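Local coordinates for protein acyl-CoA thioesterase II (Mycobacterium avium subsp. paratuberculosis, PDB 4R9Z) that is a double hot-dog protein that probably hydrolyses fatty acyl-CoA thioesters, at residues V11-L15 with L194-M198; S199-T204 with V267-M271. One frame throughout, in Å; residues are numbered along the deposited sequence.

Both contacts are built on helix 188-201, and along the chain they come in series: the 194-198 part of the helix closes contact 1, and the very next residue, Ser199, opens contact 2. Their centres lie about 15 Å apart, and each is about 8 Å from the centre of the chain. In contact 1 the helix reaches toward the N-terminal helix 8-15, which also packs on helix 39-52. In contact 2 its last turn and the loop after it settle on strand 263-272 of the second hot-dog. One helix therefore ties the start of the chain to its last long strand, linking the N-terminal region with the C-terminal hot-dog.

Contact 1: residues V11-L15 with L194-M198; sequences VLATL and LVAYM
The ring of Tyr197 meets helix 8-15 along the side that carries CD2 and CE2. Leu15 CD2 sits at the ring's edge, near its plane, 4.1 Å from Tyr197 CE2, while Val11 CG1 approaches the same carbon obliquely, at 3.8 Å from CE2. Beyond the two segments, Trp158 packs edge-to-face with this ring, and His41 meets it with the planes turned by about 70°. Tyr197 points at the N-terminal helix because its CG stands anti to the backbone N (chi1 -162°). Val11 answers with a similar torsion, CG1 anti to its own N, and this is the branch that does the touching.

Beside the ring, Leu194 sends both methyls across. Leu194 CD2 lies 3.6 Å from Leu15 CD1, and Leu194 CD1 is 4.3 Å from Leu12 CD2. The contact is wholly apolar. The axes of the two short segments come no closer than 12.9 Å, with their N-to-C directions 114° apart, and the side chains, not the backbones, bridge the distance. Within the N-terminal helix, Val11 O takes two bonds, from Leu15 N and from Thr14 OG1 at 2.7 Å. The tyrosine hydroxyl is tied elsewhere, to His41 ND1.

Helix 39-52 flanks the site: Leu15 packs on its Gln45 and Leu48, Tyr197 on its Ala44, and Gln45 NE2 bonds to Thr14 O. Trp158 also packs against Val11 and Leu194, while Val195 and Met198 rest on Met256 of strand 249-258.

Contact 2: residues S199-T204 with V267-M271; sequences SAVTLT and VKQEM
This is a buried helix-to-sheet contact, with one side-chain-to-backbone hydrogen bond in it, where the last turn of helix 188-201 and the loop after it lie on strand 263-272. The strand turns Val267, Gln269 and Met271 toward residues 199-204. Gln269 is extended, with CG anti to its backbone N (chi1 -178°), and its amide thus reaches the helix end, where NE2 gives a hydrogen bond to Ala200 O at 3.1 Å. The bond is nearly straight, 172° at the hydrogen; the oxygen lies close to the amide plane of Gln269, and the donor arrives in the carbonyl plane on a lone pair. Gln219 NE2 of strand 218-226 bonds to that same oxygen, and Gln269 NE2 has a weak bond to His222 ND1.

In the hot-dog fold an antiparallel sheet wraps a long helix, and here helix 188-201 plays that part for the second hot-dog. Strands 218-226 and 249-258 flank strand 263-272; their Val224 and Met256 also pack on Ser199, whose OG bonds to Ala196 O and His222 NE2.

Leu203 runs past Gln269 in the opposite direction, its CB 3.6 Å from Gln269 NE2. Farther out, Leu203 CD2 is 4.0 Å from Val267 CG1. Val267 CG2, the other branch, lies 4.0 Å from Ser199 CB. Farther along the strand, Met271 bends at chi3 (77°), which brings CE to 3.7 Å from Leu203 O, with SD 4.2 Å from Thr204 CA. Lys268 and Glu270 pack against Trp225 of the second subunit.

Contact 1: residues V11-L15 with L194-M198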
ATOM      1  N   VAL B  11     -10.563  20.018 -14.142  1.00 56.35           N
ATOM      2  CA  VAL B  11      -9.695  19.067 -13.455  1.00 57.67           C
ATOM      3  C   VAL B  11      -8.270  19.164 -13.979  1.00 50.85           C
ATOM      4  O   VAL B  11      -7.326  19.313 -13.203  1.00 54.09           O
ATOM      5  CB  VAL B  11     -10.199  17.617 -13.603  1.00 54.39           C
ATOM      6  CG1 VAL B  11      -9.130  16.629 -13.155  1.00 44.83           C
ATOM      7  CG2 VAL B  11     -11.485  17.423 -12.815  1.00 47.88           C
ATOM      8  N   LEU B  12      -8.127  19.097 -15.297  1.00 51.83           N
ATOM      9  CA  LEU B  12      -6.819  19.176 -15.938  1.00 49.95           C
ATOM     10  C   LEU B  12      -6.082  20.453 -15.547  1.00 52.72           C
ATOM     11  O   LEU B  12      -4.862  20.449 -15.378  1.00 59.05           O
ATOM     12  CB  LEU B  12      -6.967  19.096 -17.454  1.00 39.79           C
ATOM     13  CG  LEU B  12      -7.442  17.750 -17.993  1.00 40.66           C
ATOM     14  CD1 LEU B  12      -7.612  17.826 -19.494  1.00 54.44           C
ATOM     15  CD2 LEU B  12      -6.450  16.659 -17.624  1.00 47.54           C
ATOM     16  N   ALA B  13      -6.827  21.545 -15.417  1.00 47.43           N
ATOM     17  CA  ALA B  13      -6.255  22.817 -15.000  1.00 46.91           C
ATOM     18  C   ALA B  13      -5.665  22.725 -13.592  1.00 51.99           C
ATOM     19  O   ALA B  13      -4.522  23.118 -13.365  1.00 46.43           O
ATOM     20  CB  ALA B  13      -7.300  23.915 -15.066  1.00 49.52           C
ATOM     21  N   THR B  14      -6.444  22.198 -12.652  1.00 53.82           N
ATOM     22  CA  THR B  14      -5.993  22.077 -11.267  1.00 49.03           C
ATOM     23  C   THR B  14      -4.830  21.096 -11.143  1.00 46.67           C
ATOM     24  O   THR B  14      -4.014  21.205 -10.231  1.00 46.76           O
ATOM     25  CB  THR B  14      -7.132  21.627 -10.327  1.00 50.74           C
ATOM     26  OG1 THR B  14      -7.729  20.423 -10.822  1.00 44.96           O
ATOM     27  CG2 THR B  14      -8.189  22.714 -10.210  1.00 41.45           C
ATOM     28  N   LEU B  15      -4.758  20.137 -12.062  1.00 47.59           N
ATOM     29  CA  LEU B  15      -3.671  19.169 -12.050  1.00 41.50           C
ATOM     30  C   LEU B  15      -2.369  19.766 -12.569  1.00 50.12           C
ATOM     31  O   LEU B  15      -1.297  19.208 -12.347  1.00 60.39           O
ATOM     32  CB  LEU B  15      -4.045  17.931 -12.858  1.00 37.30           C
ATOM     33  CG  LEU B  15      -5.197  17.138 -12.236  1.00 45.62           C
ATOM     34  CD1 LEU B  15      -5.402  15.815 -12.949  1.00 43.94           C
ATOM     35  CD2 LEU B  15      -4.956  16.922 -10.750  1.00 41.04           C
ATOM     36  N   LEU B 194      -4.219  10.452 -13.348  1.00 40.89           N
ATOM     37  CA  LEU B 194      -5.655  10.438 -13.589  1.00 41.78           C
ATOM     38  C   LEU B 194      -6.222   9.066 -13.275  1.00 40.12           C
ATOM     39  O   LEU B 194      -7.334   8.942 -12.764  1.00 39.68           O
ATOM     40  CB  LEU B 194      -5.974  10.818 -15.031  1.00 43.29           C
ATOM     41  CG  LEU B 194      -5.859  12.301 -15.364  1.00 47.40           C
ATOM     42  CD1 LEU B 194      -5.863  12.495 -16.871  1.00 46.02           C
ATOM     43  CD2 LEU B 194      -7.000  13.064 -14.715  1.00 39.31           C
ATOM     44  N   VAL B 195      -5.444   8.037 -13.587  1.00 39.29           N
ATOM     45  CA  VAL B 195      -5.781   6.688 -13.178  1.00 41.19           C
ATOM     46  C   VAL B 195      -5.884   6.625 -11.656  1.00 43.58           C
ATOM     47  O   VAL B 195      -6.896   6.185 -11.114  1.00 48.33           O
ATOM     48  CB  VAL B 195      -4.749   5.677 -13.668  1.00 41.14           C
ATOM     49  CG1 VAL B 195      -4.919   4.360 -12.934  1.00 35.59           C
ATOM     50  CG2 VAL B 195      -4.894   5.483 -15.162  1.00 35.94           C
ATOM     51  N   ALA B 196      -4.839   7.079 -10.975  1.00 36.94           N
ATOM     52  CA  ALA B 196      -4.845   7.130  -9.518  1.00 36.27           C
ATOM     53  C   ALA B 196      -6.007   7.968  -8.996  1.00 35.84           C
ATOM     54  O   ALA B 196      -6.682   7.573  -8.047  1.00 38.13           O
ATOM     55  CB  ALA B 196      -3.523   7.675  -9.002  1.00 37.76           C
ATOM     56  N   TYR B 197      -6.225   9.123  -9.620  1.00 41.65           N
ATOM     57  CA  TYR B 197      -7.327  10.027  -9.279  1.00 35.82           C
ATOM     58  C   TYR B 197      -8.664   9.285  -9.239  1.00 37.24           C
ATOM     59  O   TYR B 197      -9.383   9.331  -8.243  1.00 37.73           O
ATOM     60  CB  TYR B 197      -7.386  11.177 -10.293  1.00 27.91           C
ATOM     61  CG  TYR B 197      -8.156  12.415  -9.874  1.00 34.79           C
ATOM     62  CD1 TYR B 197      -9.336  12.327  -9.144  1.00 34.75           C
ATOM     63  CD2 TYR B 197      -7.701  13.682 -10.228  1.00 36.94           C
ATOM     64  CE1 TYR B 197     -10.036  13.459  -8.772  1.00 36.75           C
ATOM     65  CE2 TYR B 197      -8.396  14.823  -9.860  1.00 33.44           C
ATOM     66  CZ  TYR B 197      -9.563  14.705  -9.135  1.00 40.19           C
ATOM     67  OH  TYR B 197     -10.255  15.836  -8.765  1.00 42.89           O
ATOM     68  N   MET B 198      -8.994   8.617 -10.339  1.00 42.03           N
ATOM     69  CA  MET B 198     -10.271   7.930 -10.476  1.00 43.84           C
ATOM     70  C   MET B 198     -10.320   6.650  -9.633  1.00 41.22           C
ATOM     71  O   MET B 198     -11.365   6.309  -9.080  1.00 43.57           O
ATOM     72  CB  MET B 198     -10.545   7.630 -11.957  1.00 42.60           C
ATOM     73  CG  MET B 198     -10.565   6.161 -12.345  1.00 48.58           C
ATOM     74  SD  MET B 198     -12.164   5.388 -12.052  1.00 54.95           S
ATOM     75  CE  MET B 198     -13.247   6.750 -12.458  1.00 50.39           C
TER

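Contact 2: residues S199-T204 with V267-M271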
ATOM      1  N   SER B 199      -9.188   5.959  -9.524  1.00 33.68           N
ATOM      2  CA  SER B 199      -9.099   4.726  -8.743  1.00 35.81           C
ATOM      3  C   SER B 199      -9.474   4.948  -7.284  1.00 36.65           C
ATOM      4  O   SER B 199      -9.947   4.036  -6.610  1.00 45.50           O
ATOM      5  CB  SER B 199      -7.690   4.141  -8.823  1.00 37.38           C
ATOM      6  OG  SER B 199      -6.782   4.921  -8.063  1.00 33.06           O
ATOM      7  N   ALA B 200      -9.230   6.155  -6.795  1.00 28.94           N
ATOM      8  CA  ALA B 200      -9.520   6.489  -5.412  1.00 32.03           C
ATOM      9  C   ALA B 200     -10.976   6.892  -5.178  1.00 40.07           C
ATOM     10  O   ALA B 200     -11.613   6.402  -4.246  1.00 48.43           O
ATOM     11  CB  ALA B 200      -8.584   7.596  -4.938  1.00 26.94           C
ATOM     12  N   VAL B 201     -11.492   7.792  -6.011  1.00 37.85           N
ATOM     13  CA  VAL B 201     -12.813   8.382  -5.775  1.00 34.28           C
ATOM     14  C   VAL B 201     -13.990   7.432  -6.007  1.00 34.82           C
ATOM     15  O   VAL B 201     -15.081   7.666  -5.493  1.00 39.23           O
ATOM     16  CB  VAL B 201     -13.038   9.633  -6.657  1.00 33.83           C
ATOM     17  CG1 VAL B 201     -11.999  10.695  -6.350  1.00 34.02           C
ATOM     18  CG2 VAL B 201     -13.007   9.263  -8.132  1.00 44.50           C
ATOM     19  N   THR B 202     -13.774   6.359  -6.761  1.00 30.11           N
ATOM     20  CA  THR B 202     -14.855   5.422  -7.065  1.00 37.84           C
ATOM     21  C   THR B 202     -14.886   4.235  -6.116  1.00 40.93           C
ATOM     22  O   THR B 202     -15.737   3.356  -6.229  1.00 38.87           O
ATOM     23  CB  THR B 202     -14.754   4.887  -8.495  1.00 38.99           C
ATOM     24  OG1 THR B 202     -13.486   4.249  -8.687  1.00 37.28           O
ATOM     25  CG2 THR B 202     -14.921   6.016  -9.482  1.00 42.56           C
ATOM     26  N   LEU B 203     -13.945   4.190  -5.204  1.00 43.33           N
ATOM     27  CA  LEU B 203     -13.726   3.016  -4.408  1.00 38.48           C
ATOM     28  C   LEU B 203     -14.430   2.986  -3.077  1.00 35.54           C
ATOM     29  O   LEU B 203     -14.319   2.048  -2.362  1.00 38.16           O
ATOM     30  CB  LEU B 203     -12.250   2.780  -4.234  1.00 32.30           C
ATOM     31  CG  LEU B 203     -11.858   1.341  -4.305  1.00 30.22           C
ATOM     32  CD1 LEU B 203     -12.434   0.734  -5.535  1.00 29.31           C
ATOM     33  CD2 LEU B 203     -10.366   1.182  -4.302  1.00 37.39           C
ATOM     34  N   THR B 204     -15.114   4.040  -2.747  1.00 41.95           N
ATOM     35  CA  THR B 204     -15.991   4.018  -1.630  1.00 40.76           C
ATOM     36  C   THR B 204     -17.176   3.102  -1.737  1.00 49.12           C
ATOM     37  O   THR B 204     -17.566   2.525  -0.764  1.00 52.15           O
ATOM     38  CB  THR B 204     -16.544   5.386  -1.380  1.00 45.18           C
ATOM     39  OG1 THR B 204     -16.810   6.010  -2.638  1.00 56.68           O
ATOM     40  CG2 THR B 204     -15.547   6.156  -0.643  1.00 56.60           C
ATOM     41  N   VAL B 267      -4.903  -1.850  -6.953  1.00 29.81           N
ATOM     42  CA  VAL B 267      -5.259  -0.782  -6.017  1.00 27.66           C
ATOM     43  C   VAL B 267      -5.762  -1.320  -4.679  1.00 25.74           C
ATOM     44  O   VAL B 267      -6.468  -2.328  -4.634  1.00 32.98           O
ATOM     45  CB  VAL B 267      -6.353   0.141  -6.611  1.00 24.34           C
ATOM     46  CG1 VAL B 267      -6.626   1.311  -5.691  1.00 25.20           C
ATOM     47  CG2 VAL B 267      -5.946   0.653  -7.977  1.00 32.73           C
ATOM     48  N   LYS B 268      -5.388  -0.652  -3.591  1.00 27.13           N
ATOM     49  CA  LYS B 268      -5.939  -0.953  -2.274  1.00 24.99           C
ATOM     50  C   LYS B 268      -6.257   0.334  -1.523  1.00 24.47           C
ATOM     51  O   LYS B 268      -5.498   1.296  -1.586  1.00 29.16           O
ATOM     52  CB  LYS B 268      -4.973  -1.808  -1.456  1.00 24.18           C
ATOM     53  CG  LYS B 268      -5.628  -2.502  -0.273  1.00 26.26           C
ATOM     54  CD  LYS B 268      -6.401  -3.734  -0.713  1.00 27.14           C
ATOM     55  CE  LYS B 268      -5.467  -4.890  -1.020  1.00 27.42           C
ATOM     56  NZ  LYS B 268      -6.215  -6.081  -1.515  1.00 41.15           N
ATOM     57  N   GLN B 269      -7.376   0.350  -0.805  1.00 24.38           N
ATOM     58  CA  GLN B 269      -7.788   1.546  -0.085  1.00 27.94           C
ATOM     59  C   GLN B 269      -8.394   1.214   1.275  1.00 26.83           C
ATOM     60  O   GLN B 269      -9.223   0.314   1.400  1.00 27.30           O
ATOM     61  CB  GLN B 269      -8.794   2.349  -0.914  1.00 33.84           C
ATOM     62  CG  GLN B 269      -9.247   3.643  -0.252  1.00 28.94           C
ATOM     63  CD  GLN B 269     -10.253   4.405  -1.088  1.00 37.21           C
ATOM     64  OE1 GLN B 269     -11.339   4.740  -0.618  1.00 40.10           O
ATOM     65  NE2 GLN B 269      -9.899   4.681  -2.338  1.00 41.45           N
ATOM     66  N   GLU B 270      -7.988   1.966   2.290  1.00 23.63           N
ATOM     67  CA  GLU B 270      -8.536   1.800   3.626  1.00 25.87           C
ATOM     68  C   GLU B 270      -9.310   3.059   3.985  1.00 29.63           C
ATOM     69  O   GLU B 270      -8.828   4.173   3.772  1.00 24.24           O
ATOM     70  CB  GLU B 270      -7.422   1.523   4.638  1.00 25.79           C
ATOM     71  CG  GLU B 270      -7.893   1.215   6.053  1.00 26.44           C
ATOM     72  CD  GLU B 270      -6.737   0.926   6.998  1.00 34.66           C
ATOM     73  OE1 GLU B 270      -5.725   1.662   6.946  1.00 35.09           O
ATOM     74  OE2 GLU B 270      -6.836  -0.040   7.788  1.00 36.91           O
ATOM     75  N   MET B 271     -10.521   2.884   4.503  1.00 29.78           N
ATOM     76  CA  MET B 271     -11.347   4.032   4.849  1.00 29.11           C
ATOM     77  C   MET B 271     -11.997   3.891   6.224  1.00 28.69           C
ATOM     78  O   MET B 271     -12.273   2.782   6.687  1.00 28.86           O
ATOM     79  CB  MET B 271     -12.416   4.258   3.779  1.00 28.72           C
ATOM     80  CG  MET B 271     -13.464   3.168   3.677  1.00 32.82           C
ATOM     81  SD  MET B 271     -14.214   3.115   2.036  1.00 56.43           S
ATOM     82  CE  MET B 271     -12.926   2.300   1.095  1.00 31.07           C
TER